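Local coordinates for protein dTDP-4-amino-4,6-dideoxyglucose formyltransferase (Mycobacterium tuberculosis CAS/NITR204, PDB 5VYQ) that probably transfers a formyl group from a folate cofactor to the sugar amine of dTDP-4-amino-4,6-dideoxyglucose, at residues A[49-54]-A[58-63]. Numbering follows the deposited sequence.
Sequences VYQSPI and PGVPRC. With NA (sodium ion), chain L.
Both backbone bonds of Gln51 go to segment 58-63: its N donates to Pro61 O at 2.8 Å, and its O accepts from Cys63 N, also at 2.8 Å. With partners just before and just after Arg62, the pair makes a single parallel bridge between Gln51 and Arg62. Arg62 CA sits 3.2 Å from Gln51 O in a CA-H...O contact.

The side-chain amide adds a third bond. Gln51 CG lies between the backbone N and carbonyl carbon (chi1 73°) and the chain then runs out extended, bringing NE2 within 2.9 Å of Val60 O; the donor is tilted 30° from that carbonyl's plane. Gln51 OE1 is taken by Leu57 N, so both ends of the amide bond to the loop.

Strand 47-50 is the edge of the Rossmann-like sheet, paired on its inner side with strand 24-28; past its end the chain loops out, and residues 61-63 return alongside Gln51 at a wide angle on the way to helix 65-75.

The Arg62 guanidinium lies nearly parallel to the Gln51 amide, planes 13° apart, with Gln51 NE2 over its centre. Arg62 NH1 makes a weak, bent 2.8 Å bond to Ser52 O, and a better one to Gly55 O. Ser52 OG is hydrogen-bonded to Asp29 OD2 and accepts from Ile54 N, an ST turn.

The Tyr50 ring meets carbonyl oxygens and apolar carbons: Pro61 O lies at its edge, and Pro61 CB is 3.8 Å from Tyr50 CD2. Cys63 SG stands well above the face, 5.2 Å from the centroid, a loose sulfur-aromatic contact. Tyr50 OH binds a sodium ion at 2.6 Å.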
# COMPACT_ATOMS: atom_id res chain seq x y z
N VAL A 49 -15.35 -32.41 -15.85
CA VAL A 49 -14.68 -31.39 -15.06
C VAL A 49 -15.03 -31.60 -13.59
O VAL A 49 -16.20 -31.60 -13.17
CB VAL A 49 -15.06 -29.97 -15.54
CG1 VAL A 49 -14.46 -28.95 -14.61
CG2 VAL A 49 -14.62 -29.75 -16.98
N TYR A 50 -14.00 -31.82 -12.80
CA TYR A 50 -14.09 -31.98 -11.37
C TYR A 50 -13.06 -31.15 -10.63
O TYR A 50 -12.05 -30.73 -11.19
CB TYR A 50 -13.82 -33.42 -10.99
CG TYR A 50 -14.83 -34.43 -11.34
CD1 TYR A 50 -14.78 -35.13 -12.53
CD2 TYR A 50 -15.75 -34.82 -10.37
CE1 TYR A 50 -15.70 -36.12 -12.82
CE2 TYR A 50 -16.67 -35.81 -10.65
CZ TYR A 50 -16.64 -36.44 -11.86
OH TYR A 50 -17.55 -37.46 -12.05
N GLN A 51 -13.36 -30.89 -9.37
CA GLN A 51 -12.36 -30.36 -8.47
C GLN A 51 -11.87 -31.44 -7.55
O GLN A 51 -12.46 -32.51 -7.46
CB GLN A 51 -12.87 -29.13 -7.73
CG GLN A 51 -13.89 -29.46 -6.66
CD GLN A 51 -14.30 -28.22 -5.88
OE1 GLN A 51 -13.51 -27.34 -5.57
NE2 GLN A 51 -15.57 -28.15 -5.58
N SER A 52 -10.74 -31.17 -6.92
CA SER A 52 -10.16 -32.15 -6.00
C SER A 52 -10.82 -31.96 -4.62
O SER A 52 -11.69 -31.09 -4.41
CB SER A 52 -8.64 -32.05 -6.01
OG SER A 52 -8.23 -31.09 -5.09
N PRO A 53 -10.45 -32.83 -3.67
CA PRO A 53 -10.95 -32.60 -2.31
C PRO A 53 -10.42 -31.29 -1.68
O PRO A 53 -10.99 -30.80 -0.73
CB PRO A 53 -10.42 -33.82 -1.52
CG PRO A 53 -9.88 -34.79 -2.53
CD PRO A 53 -9.52 -33.97 -3.75
N ILE A 54 -9.33 -30.74 -2.22
CA ILE A 54 -8.73 -29.49 -1.73
C ILE A 54 -9.44 -28.25 -2.27
O ILE A 54 -9.41 -27.19 -1.64
CB ILE A 54 -7.23 -29.46 -2.06
CG1 ILE A 54 -6.51 -30.68 -1.45
CG2 ILE A 54 -6.59 -28.14 -1.65
CD1 ILE A 54 -5.12 -30.92 -2.01
N PRO A 58 -17.52 -23.44 -5.56
CA PRO A 58 -18.93 -23.72 -5.28
C PRO A 58 -19.60 -24.56 -6.37
O PRO A 58 -19.53 -24.25 -7.56
CB PRO A 58 -19.56 -22.30 -5.24
CG PRO A 58 -18.66 -21.50 -6.15
CD PRO A 58 -17.28 -22.00 -5.76
N GLY A 59 -20.30 -25.64 -5.99
CA GLY A 59 -21.11 -26.36 -6.96
C GLY A 59 -20.37 -27.33 -7.88
O GLY A 59 -20.97 -28.01 -8.69
N VAL A 60 -19.05 -27.41 -7.78
CA VAL A 60 -18.28 -28.26 -8.67
C VAL A 60 -18.10 -29.65 -8.04
O VAL A 60 -17.68 -29.74 -6.89
CB VAL A 60 -16.92 -27.61 -8.94
CG1 VAL A 60 -16.11 -28.51 -9.87
CG2 VAL A 60 -17.16 -26.23 -9.55
N PRO A 61 -18.40 -30.71 -8.78
CA PRO A 61 -18.26 -32.04 -8.19
C PRO A 61 -16.82 -32.38 -7.89
O PRO A 61 -15.89 -31.84 -8.54
CB PRO A 61 -18.83 -32.99 -9.24
CG PRO A 61 -18.86 -32.21 -10.51
CD PRO A 61 -18.92 -30.76 -10.16
N ARG A 62 -16.65 -33.21 -6.88
CA ARG A 62 -15.32 -33.57 -6.39
C ARG A 62 -14.83 -34.95 -6.85
O ARG A 62 -15.61 -35.91 -7.01
CB ARG A 62 -15.28 -33.47 -4.88
CG ARG A 62 -15.69 -32.11 -4.33
CD ARG A 62 -15.52 -32.05 -2.83
NE ARG A 62 -15.72 -30.67 -2.38
CZ ARG A 62 -14.78 -29.74 -2.33
NH1 ARG A 62 -13.52 -29.98 -2.66
NH2 ARG A 62 -15.11 -28.52 -1.91
N CYS A 63 -13.51 -35.07 -7.03
CA CYS A 63 -12.87 -36.34 -7.32
C CYS A 63 -11.57 -36.46 -6.56
O CYS A 63 -10.68 -35.60 -6.69
CB CYS A 63 -12.62 -36.45 -8.81
SG CYS A 63 -11.79 -37.98 -9.31
NA NA L . -19.02 -38.70 -10.32